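Local coordinates for sulfonate ABC transporter, periplasmic sulfonate-binding protein SsuA (Methylobacillus flagellatus, PDB 3UIF) that probably serves as the periplasmic substrate-binding component of an ABC transporter, capturing sulfonates or related sulfate esters for uptake, at residues 15-19 with 20-24. Sequence-based numbering, arbitrary orientation.
Sequences TNVGG and KTVYA
Thr15 to Val17 and Lys20 to Val22 pair as the closing end of a beta hairpin at the protein surface, where strand 6-17 turns back into the short strand 20-23. Thr15 and Val22 form a hydrogen-bonded pair: Thr15 N donates to Val22 O (2.8 Å), and Val22 N returns a bond to Thr15 O. Nearer the turn, Val17 N reaches Lys20 O at 2.9 Å, and Lys20 N reaches Val17 O at 3.2 Å. Between these pairs, Asn16 and Thr21 stand side by side on one face of the ribbon. Thr21 OG1 donates to Asn16 OD1 (3.0 Å), approaching from above the amide plane; with CG anti to its own carbonyl carbon (chi1 -53°), Asn16 brings OD1 alongside the hydroxyl. A valine in place of Thr21 would probably leave Asn16 OD1 without this donor and its amide freer to turn. On the other face, beta-branched Val17 and Val22 suit the extended backbone and meet diagonally through their CG2 methyls at 4.2 Å; Val17 also touches Ile249. Lys20 sends its extended chain outward, fitting an exposed position. Gly18 and Gly19, both at positive phi, which strains most residues bearing a CB but comes easily to glycine, form the two-residue loop of a beta hairpin, a type I' turn from Val17 to Lys20.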
loop_
_atom_site.group_PDB
_atom_site.type_symbol
_atom_site.label_atom_id
_atom_site.label_comp_id
_atom_site.label_asym_id
_atom_site.label_seq_id
_atom_site.Cartn_x
_atom_site.Cartn_y
_atom_site.Cartn_z
ATOM N N THR A 15 -12.880 2.924 6.637
ATOM C CA THR A 15 -13.103 2.385 7.980
ATOM C C THR A 15 -13.655 3.491 8.880
ATOM O O THR A 15 -13.060 4.571 8.965
ATOM C CB THR A 15 -11.789 1.840 8.616
ATOM O OG1 THR A 15 -11.028 1.103 7.647
ATOM C CG2 THR A 15 -12.083 0.938 9.823
ATOM N N ASN A 16 -14.772 3.230 9.560
ATOM C CA ASN A 16 -15.241 4.151 10.603
ATOM C C ASN A 16 -14.606 3.899 11.975
ATOM O O ASN A 16 -14.749 2.806 12.544
ATOM C CB ASN A 16 -16.766 4.152 10.714
ATOM C CG ASN A 16 -17.437 4.402 9.382
ATOM O OD1 ASN A 16 -16.813 4.913 8.437
ATOM N ND2 ASN A 16 -18.707 4.031 9.290
ATOM N N VAL A 17 -13.911 4.926 12.482
ATOM C CA VAL A 17 -13.268 4.905 13.804
ATOM C C VAL A 17 -13.729 6.092 14.648
ATOM O O VAL A 17 -13.428 7.245 14.326
ATOM C CB VAL A 17 -11.720 4.967 13.708
ATOM C CG1 VAL A 17 -11.093 4.783 15.096
ATOM C CG2 VAL A 17 -11.189 3.950 12.695
ATOM N N GLY A 18 -14.443 5.811 15.728
ATOM C CA GLY A 18 -14.939 6.862 16.609
ATOM C C GLY A 18 -15.593 8.022 15.878
ATOM O O GLY A 18 -15.152 9.171 16.008
ATOM N N GLY A 19 -16.634 7.713 15.103
ATOM C CA GLY A 19 -17.449 8.717 14.414
ATOM C C GLY A 19 -16.873 9.274 13.122
ATOM O O GLY A 19 -17.549 10.014 12.416
ATOM N N LYS A 20 -15.622 8.939 12.813
ATOM C CA LYS A 20 -14.974 9.426 11.585
ATOM C C LYS A 20 -14.714 8.291 10.567
ATOM O O LYS A 20 -15.002 7.124 10.854
ATOM C CB LYS A 20 -13.702 10.227 11.923
ATOM C CG LYS A 20 -13.986 11.605 12.533
ATOM C CD LYS A 20 -12.706 12.276 13.028
ATOM C CE LYS A 20 -12.969 13.630 13.677
ATOM N NZ LYS A 20 -11.685 14.268 14.099
ATOM N N THR A 21 -14.217 8.634 9.376
ATOM C CA THR A 21 -13.915 7.634 8.361
ATOM C C THR A 21 -12.448 7.734 7.944
ATOM O O THR A 21 -12.004 8.766 7.423
ATOM C CB THR A 21 -14.796 7.765 7.101
ATOM O OG1 THR A 21 -16.185 7.683 7.446
ATOM C CG2 THR A 21 -14.445 6.654 6.103
ATOM N N VAL A 22 -11.702 6.661 8.188
ATOM C CA VAL A 22 -10.333 6.538 7.707
ATOM C C VAL A 22 -10.365 5.943 6.307
ATOM O O VAL A 22 -11.158 5.030 6.017
ATOM C CB VAL A 22 -9.460 5.633 8.633
ATOM C CG1 VAL A 22 -8.158 5.193 7.957
ATOM C CG2 VAL A 22 -9.156 6.338 9.938
ATOM N N TYR A 23 -9.492 6.486 5.458
ATOM C CA TYR A 23 -9.223 5.970 4.127
ATOM C C TYR A 23 -7.738 5.623 4.052
ATOM O O TYR A 23 -6.882 6.373 4.612
ATOM C CB TYR A 23 -9.537 7.041 3.094
ATOM C CG TYR A 23 -10.951 7.562 3.144
ATOM C CD1 TYR A 23 -11.280 8.644 3.962
ATOM C CD2 TYR A 23 -11.963 6.987 2.351
ATOM C CE1 TYR A 23 -12.574 9.138 3.996
ATOM C CE2 TYR A 23 -13.261 7.477 2.373
ATOM C CZ TYR A 23 -13.555 8.552 3.197
ATOM O OH TYR A 23 -14.835 9.049 3.256
ATOM N N ALA A 24 -7.426 4.515 3.362
ATOM C CA ALA A 24 -6.044 3.992 3.321
ATOM C C ALA A 24 -4.971 5.015 2.841
ATOM O O ALA A 24 -4.476 4.949 1.701
ATOM C CB ALA A 24 -5.979 2.682 2.536
#